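Local coordinates for protein N-alpha-acetyltransferase 35, NatC auxiliary subunit (Saccharomyces cerevisiae, PDB 6YGA) that serves as the auxiliary subunit of the NatC N-terminal acetyltransferase, which acetylates the N-terminal methionine of the L-A virus Gag protein, at residues E121-L124 with S125-V128; I341-P344 with L345-R349; E480-L483 with K484-N488; N580-L583 with I584-R588. All blocks are in the same frame, centred on the assembly; numbering follows the deposited sequence.

Interaction 1 of 4, residues E121-L124 with S125-V128; sequences ESLL and SSLV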
# COMPACT_ATOMS: atom_id res chain seq x y z
N GLU B 121 13.59 16.80 -19.22
CA GLU B 121 14.96 16.78 -18.71
C GLU B 121 15.69 18.06 -19.09
O GLU B 121 16.44 18.62 -18.28
CB GLU B 121 15.70 15.55 -19.25
CG GLU B 121 16.96 15.15 -18.47
CD GLU B 121 18.20 15.91 -18.89
OE1 GLU B 121 18.15 16.64 -19.90
OE2 GLU B 121 19.24 15.76 -18.21
N SER B 122 15.49 18.54 -20.32
CA SER B 122 16.20 19.73 -20.78
C SER B 122 15.75 20.96 -20.01
O SER B 122 16.58 21.77 -19.57
CB SER B 122 15.98 19.91 -22.28
OG SER B 122 16.75 20.99 -22.79
N LEU B 123 14.44 21.12 -19.81
CA LEU B 123 13.92 22.28 -19.08
C LEU B 123 14.36 22.24 -17.62
O LEU B 123 14.81 23.26 -17.07
CB LEU B 123 12.40 22.34 -19.19
CG LEU B 123 11.67 23.34 -18.28
CD1 LEU B 123 12.21 24.75 -18.46
CD2 LEU B 123 10.17 23.30 -18.53
N LEU B 124 14.24 21.09 -16.96
CA LEU B 124 14.64 20.99 -15.56
C LEU B 124 16.13 21.24 -15.38
O LEU B 124 16.54 21.76 -14.34
CB LEU B 124 14.26 19.62 -15.00
CG LEU B 124 12.77 19.37 -14.72
CD1 LEU B 124 12.53 17.94 -14.28
CD2 LEU B 124 12.26 20.35 -13.68
N SER B 125 16.95 20.90 -16.38
CA SER B 125 18.39 21.11 -16.25
C SER B 125 18.75 22.59 -16.32
O SER B 125 19.61 23.06 -15.56
CB SER B 125 19.13 20.32 -17.33
OG SER B 125 19.04 18.92 -17.10
N SER B 126 18.13 23.33 -17.23
CA SER B 126 18.37 24.77 -17.29
C SER B 126 17.75 25.48 -16.09
O SER B 126 18.28 26.50 -15.63
CB SER B 126 17.82 25.36 -18.58
OG SER B 126 16.41 25.52 -18.52
N LEU B 127 16.63 24.96 -15.57
CA LEU B 127 15.98 25.58 -14.42
C LEU B 127 16.81 25.43 -13.16
O LEU B 127 16.72 26.27 -12.26
CB LEU B 127 14.58 24.99 -14.23
CG LEU B 127 13.44 25.94 -13.87
CD1 LEU B 127 13.56 27.24 -14.63
CD2 LEU B 127 12.11 25.27 -14.18
N VAL B 128 17.61 24.36 -13.07
CA VAL B 128 18.47 24.17 -11.90
C VAL B 128 19.48 25.30 -11.79
O VAL B 128 19.77 25.80 -10.70
CB VAL B 128 19.15 22.79 -11.98
CG1 VAL B 128 20.43 22.77 -11.16
CG2 VAL B 128 18.19 21.71 -11.49
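Ser125 closes a turn of helix 118-129 by bonding twice to one carbonyl, that of Glu121. Its backbone N reaches Glu121 O at 3.0 Å, and its hydroxyl OG donates to the same Glu121 O at 2.9 Å; the two donors come from opposite faces of the carbonyl plane, each tilted 30° from it. The hydroxyl can fold back in this way because OG stands beside its own backbone N, with chi1 at -69°. The result is the familiar way in which a helical serine returns its hydroxyl to the preceding turn, one acceptor gripped by two bonds from a single residue. Glu121 bends at chi2 (-84°), which curls its carboxylate round to the same hydroxyl and brings OE2 to 3.4 Å from Ser125 OG.

The ladder continues with Ser126 N to Ser122 O at 3.2 Å and with Leu127 N to Leu123 O at 2.9 Å. Ser126 behaves differently from Ser125: its OG has Leu123 O within reach and is hydrogen-bonded to Ser136 OG, which ties the helix to the residues that follow it.

Apolar contact within the turn is looser. The CD1 methyl of Leu123 meets CD2 of Leu127 at 4.3 Å, one turn along the helix. Leu123 and Leu124 pack against helix 142-167, where both touch Cys156 and Leu123 also meets Ile152 and Leu153. Leu124 further meets Phe184, while Leu127 rests on Leu190, so the short helix 118-129 is seated between helix 142-167 and the chain that leads into helix 193-209.

Interaction 2 of 4, residues I341-P344 with L345-R349; sequences ILFP and LFFIR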
# COMPACT_ATOMS: atom_id res chain seq x y z
N ILE B 341 -4.33 12.28 -1.14
CA ILE B 341 -3.47 13.22 -0.44
C ILE B 341 -4.22 14.51 -0.16
O ILE B 341 -4.05 15.14 0.90
CB ILE B 341 -2.19 13.50 -1.26
CG1 ILE B 341 -1.44 12.20 -1.54
CG2 ILE B 341 -1.29 14.49 -0.52
CD1 ILE B 341 -0.23 12.38 -2.44
N LEU B 342 -5.08 14.92 -1.09
CA LEU B 342 -5.73 16.22 -0.99
C LEU B 342 -6.68 16.29 0.20
O LEU B 342 -6.75 17.31 0.89
CB LEU B 342 -6.48 16.52 -2.30
CG LEU B 342 -6.90 17.97 -2.51
CD1 LEU B 342 -5.67 18.87 -2.53
CD2 LEU B 342 -7.69 18.11 -3.79
N PHE B 343 -7.40 15.20 0.47
CA PHE B 343 -8.44 15.23 1.49
C PHE B 343 -7.91 15.61 2.87
O PHE B 343 -8.43 16.57 3.46
CB PHE B 343 -9.19 13.90 1.51
CG PHE B 343 -9.96 13.66 2.78
CD1 PHE B 343 -11.13 14.37 3.05
CD2 PHE B 343 -9.52 12.73 3.70
CE1 PHE B 343 -11.83 14.15 4.21
CE2 PHE B 343 -10.22 12.51 4.87
CZ PHE B 343 -11.37 13.22 5.12
N PRO B 344 -6.89 14.95 3.44
CA PRO B 344 -6.44 15.38 4.78
C PRO B 344 -5.89 16.79 4.80
O PRO B 344 -6.08 17.50 5.80
CB PRO B 344 -5.37 14.34 5.14
CG PRO B 344 -5.70 13.15 4.30
CD PRO B 344 -6.16 13.75 3.00
N LEU B 345 -5.22 17.24 3.73
CA LEU B 345 -4.72 18.61 3.69
C LEU B 345 -5.85 19.61 3.52
O LEU B 345 -5.79 20.72 4.08
CB LEU B 345 -3.70 18.76 2.56
CG LEU B 345 -2.48 17.85 2.70
CD1 LEU B 345 -1.58 17.95 1.47
CD2 LEU B 345 -1.72 18.20 3.97
N PHE B 346 -6.88 19.25 2.76
CA PHE B 346 -8.06 20.09 2.61
C PHE B 346 -8.93 20.07 3.86
O PHE B 346 -9.58 21.07 4.18
CB PHE B 346 -8.87 19.62 1.40
CG PHE B 346 -10.05 20.49 1.07
CD1 PHE B 346 -9.89 21.61 0.27
CD2 PHE B 346 -11.31 20.17 1.53
CE1 PHE B 346 -10.97 22.41 -0.04
CE2 PHE B 346 -12.40 20.97 1.21
CZ PHE B 346 -12.22 22.09 0.43
N PHE B 347 -8.94 18.94 4.58
CA PHE B 347 -9.78 18.79 5.77
C PHE B 347 -9.12 19.41 6.99
O PHE B 347 -9.78 20.10 7.78
CB PHE B 347 -10.07 17.31 6.00
CG PHE B 347 -11.12 17.04 7.03
CD1 PHE B 347 -12.45 17.36 6.80
CD2 PHE B 347 -10.79 16.42 8.23
CE1 PHE B 347 -13.42 17.10 7.75
CE2 PHE B 347 -11.75 16.16 9.18
CZ PHE B 347 -13.07 16.50 8.94
N ILE B 348 -7.82 19.19 7.16
CA ILE B 348 -7.04 19.73 8.27
C ILE B 348 -6.11 20.79 7.68
O ILE B 348 -5.15 20.45 6.98
CB ILE B 348 -6.24 18.63 8.99
CG1 ILE B 348 -7.18 17.49 9.40
CG2 ILE B 348 -5.51 19.19 10.19
CD1 ILE B 348 -6.48 16.31 10.02
N ARG B 349 -6.39 22.05 7.98
CA ARG B 349 -5.86 23.16 7.20
C ARG B 349 -4.69 23.85 7.90
O ARG B 349 -4.23 23.44 8.97
CB ARG B 349 -6.99 24.15 6.89
CG ARG B 349 -8.07 23.55 6.02
CD ARG B 349 -9.09 24.57 5.57
NE ARG B 349 -10.04 23.97 4.64
CZ ARG B 349 -11.08 24.61 4.10
NH1 ARG B 349 -11.31 25.88 4.40
NH2 ARG B 349 -11.88 23.97 3.27
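Phe343 and Phe347, one helical turn apart, send their rings the same way, side by side. The planes are only 25° from parallel, but the rings are slid so far along each other, with centroids 5.4 Å apart, that they barely overlap. One face of the Phe343 ring is covered instead by Phe347 CB, 4.0 Å from Phe343 CE1. In both residues CG lies anti to the backbone N, which lines the rings up along one flank of helix 337-347.

Ile341 and Leu345 form a second side-by-side pair, the CG2 methyl of Ile341 lying 4.0 Å from Leu345 CD1. Past the helix end, Arg349 folds back: its NE donates to Phe346 O at 3.0 Å, nearly straight at 172° and in the guanidinium plane, while NH2 lies above one face of the Phe346 ring toward its rim.

Pro344 has no N-H to give to the preceding turn, and the helix is kinked there; its carbonyl still accepts from Ile348 N at 2.8 Å. Buried aromatic and aliphatic side chains thus wedge the kinked helix between helices 142-167 and 298-311, while Arg349, also in cation-pi contact with Tyr240, satisfies a carbonyl that the ending helix no longer serves.

Interaction 3 of 4, residues E480-L483 with K484-N488; sequences ETFL and KDSQN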
# COMPACT_ATOMS: atom_id res chain seq x y z
N GLU B 480 -23.87 -3.69 20.26
CA GLU B 480 -25.32 -3.47 20.27
C GLU B 480 -25.83 -3.27 21.69
O GLU B 480 -26.69 -2.41 21.93
CB GLU B 480 -26.03 -4.64 19.59
CG GLU B 480 -27.52 -4.40 19.34
CD GLU B 480 -28.37 -5.58 19.78
OE1 GLU B 480 -27.81 -6.55 20.33
OE2 GLU B 480 -29.60 -5.53 19.57
N THR B 481 -25.32 -4.05 22.64
CA THR B 481 -25.70 -3.88 24.04
C THR B 481 -25.32 -2.49 24.55
O THR B 481 -26.11 -1.82 25.22
CB THR B 481 -25.05 -4.95 24.91
OG1 THR B 481 -25.52 -6.25 24.52
CG2 THR B 481 -25.37 -4.73 26.38
N PHE B 482 -24.10 -2.05 24.23
CA PHE B 482 -23.67 -0.70 24.60
C PHE B 482 -24.55 0.36 23.96
O PHE B 482 -24.96 1.32 24.62
CB PHE B 482 -22.20 -0.51 24.21
CG PHE B 482 -21.73 0.92 24.25
CD1 PHE B 482 -21.38 1.51 25.45
CD2 PHE B 482 -21.63 1.65 23.08
CE1 PHE B 482 -20.94 2.82 25.48
CE2 PHE B 482 -21.19 2.97 23.11
CZ PHE B 482 -20.84 3.55 24.31
N LEU B 483 -24.86 0.21 22.67
CA LEU B 483 -25.69 1.21 22.00
C LEU B 483 -27.11 1.21 22.55
O LEU B 483 -27.74 2.27 22.66
CB LEU B 483 -25.71 0.96 20.49
CG LEU B 483 -24.43 1.27 19.72
CD1 LEU B 483 -24.59 0.84 18.28
CD2 LEU B 483 -24.08 2.76 19.81
N LYS B 484 -27.64 0.03 22.90
CA LYS B 484 -29.00 -0.04 23.43
C LYS B 484 -29.10 0.67 24.77
O LYS B 484 -30.08 1.39 25.03
CB LYS B 484 -29.45 -1.49 23.55
CG LYS B 484 -30.93 -1.66 23.82
CD LYS B 484 -31.75 -1.07 22.69
CE LYS B 484 -33.22 -0.97 23.04
NZ LYS B 484 -34.00 -0.43 21.89
N ASP B 485 -28.10 0.49 25.64
CA ASP B 485 -28.07 1.20 26.90
C ASP B 485 -27.91 2.70 26.68
O ASP B 485 -28.54 3.51 27.38
CB ASP B 485 -26.94 0.67 27.78
CG ASP B 485 -27.12 -0.80 28.14
OD1 ASP B 485 -28.20 -1.37 27.86
OD2 ASP B 485 -26.17 -1.39 28.70
N SER B 486 -27.08 3.10 25.72
CA SER B 486 -26.94 4.51 25.39
C SER B 486 -28.27 5.12 24.97
O SER B 486 -28.62 6.23 25.39
CB SER B 486 -25.89 4.71 24.29
OG SER B 486 -24.62 4.24 24.68
N GLN B 487 -29.04 4.40 24.15
CA GLN B 487 -30.31 4.92 23.67
C GLN B 487 -31.36 4.94 24.78
O GLN B 487 -32.25 5.80 24.77
CB GLN B 487 -30.81 4.11 22.48
CG GLN B 487 -31.93 4.80 21.71
CD GLN B 487 -32.40 4.00 20.52
OE1 GLN B 487 -32.80 2.84 20.66
NE2 GLN B 487 -32.36 4.60 19.34
N ASN B 488 -31.27 4.02 25.74
CA ASN B 488 -32.17 4.05 26.88
C ASN B 488 -31.92 5.27 27.76
O ASN B 488 -32.86 5.88 28.27
CB ASN B 488 -32.04 2.76 27.70
CG ASN B 488 -32.56 1.53 26.96
OD1 ASN B 488 -33.36 1.64 26.02
ND2 ASN B 488 -32.11 0.36 27.38
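Ser486 and Phe482, one turn apart on the long helix 465-506, share hydrogen bonds and a hydroxyl-over-ring contact. Among the hydrogen bonds, Phe482 O is gripped twice: Ser486 N donates to it at 3.0 Å, and Ser486 OG donates to the same Phe482 O at 2.9 Å. They approach from opposite faces of the carbonyl plane, the hydroxyl standing 37° out of it and so away from a lone pair. Neighbouring backbone bonds, such as Lys484 N to Glu480 O at 2.8 Å and Gln487 N to Leu483 O at 2.9 Å, continue the regular helical ladder.

The ring contact uses the same hydroxyl. Phe482 CG lies anti to the backbone N and beside the carbonyl carbon (chi1 167°), which puts the ring next to Ser486, whose OG sits 3.8 Å above the ring plane, over its centre. Tyr440 meets Phe482 edge-to-face.

Looser side-chain contact runs along the exposed flank, where Thr481 and Asp485 point the same way and Thr481 CG2 comes 4.1 Å from Asp485 OD2; Thr481 OG1 is itself hydrogen-bonded to the carbonyl of His477, one turn back.

Chemically, then, this helix presents different surfaces around its girth: Phe482 and Leu483 pack toward helices 433-456 and 360-372, Leu483 and the amide of Gln487, bonded to Lys535 O and Asn539 OD1, face helix 511-564, and a polar side is left to Thr481, Lys484 and Asp485. The serine spends its proton on the backbone while its oxygen lies over the ring.

Interaction 4 of 4, residues N580-L583 with I584-R588; sequences NERL and IHNLR. With EDO (1,2-ethanediol), chain C.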
# COMPACT_ATOMS: atom_id res chain seq x y z
N ASN B 580 1.46 -25.81 16.48
CA ASN B 580 0.21 -26.35 16.96
C ASN B 580 -0.90 -25.33 16.74
O ASN B 580 -0.65 -24.14 16.52
CB ASN B 580 0.29 -26.75 18.45
CG ASN B 580 0.63 -25.59 19.37
OD1 ASN B 580 -0.17 -24.67 19.56
ND2 ASN B 580 1.82 -25.63 19.96
N GLU B 581 -2.15 -25.81 16.80
CA GLU B 581 -3.28 -24.97 16.46
C GLU B 581 -3.51 -23.87 17.49
O GLU B 581 -4.03 -22.80 17.14
CB GLU B 581 -4.54 -25.83 16.31
CG GLU B 581 -4.78 -26.83 17.42
CD GLU B 581 -6.12 -27.55 17.28
OE1 GLU B 581 -7.13 -26.87 16.98
OE2 GLU B 581 -6.16 -28.78 17.47
N ARG B 582 -3.12 -24.09 18.75
CA ARG B 582 -3.27 -23.04 19.75
C ARG B 582 -2.36 -21.85 19.45
O ARG B 582 -2.79 -20.69 19.57
CB ARG B 582 -2.98 -23.59 21.15
CG ARG B 582 -3.15 -22.57 22.27
CD ARG B 582 -2.88 -23.18 23.64
NE ARG B 582 -3.91 -24.15 24.01
CZ ARG B 582 -4.92 -23.89 24.82
NH1 ARG B 582 -5.05 -22.68 25.36
NH2 ARG B 582 -5.81 -24.83 25.11
N LEU B 583 -1.11 -22.11 19.07
CA LEU B 583 -0.20 -21.01 18.73
C LEU B 583 -0.70 -20.24 17.51
O LEU B 583 -0.61 -19.01 17.47
CB LEU B 583 1.20 -21.55 18.48
CG LEU B 583 1.94 -22.13 19.69
CD1 LEU B 583 3.29 -22.72 19.28
CD2 LEU B 583 2.12 -21.07 20.76
N ILE B 584 -1.24 -20.95 16.52
CA ILE B 584 -1.73 -20.29 15.32
C ILE B 584 -2.97 -19.47 15.63
O ILE B 584 -3.13 -18.35 15.11
CB ILE B 584 -2.00 -21.34 14.21
CG1 ILE B 584 -0.68 -21.97 13.76
CG2 ILE B 584 -2.71 -20.71 13.03
CD1 ILE B 584 -0.87 -23.13 12.82
N HIS B 585 -3.85 -19.98 16.49
CA HIS B 585 -5.02 -19.22 16.90
C HIS B 585 -4.62 -17.95 17.65
O HIS B 585 -5.19 -16.88 17.41
CB HIS B 585 -5.94 -20.07 17.77
CG HIS B 585 -7.01 -19.29 18.46
ND1 HIS B 585 -8.23 -19.03 17.88
CD2 HIS B 585 -7.03 -18.68 19.67
CE1 HIS B 585 -8.96 -18.30 18.71
NE2 HIS B 585 -8.25 -18.07 19.80
N ASN B 586 -3.66 -18.05 18.56
CA ASN B 586 -3.27 -16.88 19.35
C ASN B 586 -2.60 -15.83 18.48
O ASN B 586 -2.79 -14.62 18.69
CB ASN B 586 -2.34 -17.29 20.49
CG ASN B 586 -3.05 -18.12 21.54
OD1 ASN B 586 -4.27 -18.11 21.63
ND2 ASN B 586 -2.27 -18.85 22.33
N LEU B 587 -1.81 -16.26 17.49
CA LEU B 587 -1.16 -15.32 16.59
C LEU B 587 -2.19 -14.52 15.80
O LEU B 587 -2.01 -13.32 15.57
CB LEU B 587 -0.22 -16.07 15.64
CG LEU B 587 0.49 -15.22 14.59
CD1 LEU B 587 1.49 -14.28 15.24
CD2 LEU B 587 1.17 -16.11 13.55
N ARG B 588 -3.27 -15.17 15.37
CA ARG B 588 -4.28 -14.48 14.57
C ARG B 588 -4.96 -13.38 15.37
O ARG B 588 -5.26 -12.30 14.84
CB ARG B 588 -5.31 -15.49 14.03
CG ARG B 588 -6.59 -14.87 13.48
CD ARG B 588 -6.31 -13.99 12.28
NE ARG B 588 -5.80 -14.77 11.15
CZ ARG B 588 -5.02 -14.27 10.20
NH1 ARG B 588 -4.65 -12.99 10.25
NH2 ARG B 588 -4.60 -15.04 9.20
C1 EDO C . -4.21 -10.27 12.55
O1 EDO C . -5.34 -10.81 11.86
C2 EDO C . -3.59 -9.14 11.74
O2 EDO C . -3.08 -9.64 10.50
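The amide of Asn586 lies alongside the Arg582 side chain one turn earlier, its ND2 3.8 Å from Arg582 CG, with guanidinium and amide planes 72° apart. Asn586 OD1 also lies in plane at the edge of the His585 ring, which is met edge-to-face by Phe606 and Tyr603. A second guanidinium, that of Arg588, has at its edge an ethanediol, probably from the crystallisation liquor: NH1 donates in plane to the ethanediol O1 at 2.8 Å. The same molecule bonds to Met138 O of N-alpha-acetyltransferase 30, so it sits at the subunit boundary.

At the other end Asn580 is the N-cap. Its side chain turns back (chi1 60°) so that OD1 accepts from Leu583 N at 2.8 Å, while its main-chain O takes Ile584 N at 3.2 Å. Ile584 CG1 comes within 3.5 Å of Asn580 O.

The helix is short and lies at the surface of the chain, joined to its surroundings by two salt bridges as well as by packing. Arg582 pairs with Glu604 of helix 603-613, and Arg588 with Glu464, just before helix 465-506. One flank faces N-alpha-acetyltransferase 30: Leu583, Ile584 and Leu587 pack on that chain, and Arg588 NH2 bonds to its Arg137 O.

The four contacts come in series along the chain without touching. Each joins side chains about one turn apart on a single helix, interaction 2 running just past the helix end. Interaction 1, on helix 118-129 in the N-terminal Mak10 region, has its centre about 31 Å from that of interaction 2. Interactions 2, 3 and 4 fall within the TPR-like region, on helices 337-347, 465-506 and 581-588, with centres 33 to 41 Å apart. Interaction 1 lies across the chain's centre from interactions 3 and 4, with centres about 64 and 57 Å away. The largely helical scaffold thus runs from interaction 1 at one end through buried interaction 2 to interaction 4, which alone touches N-alpha-acetyltransferase 30.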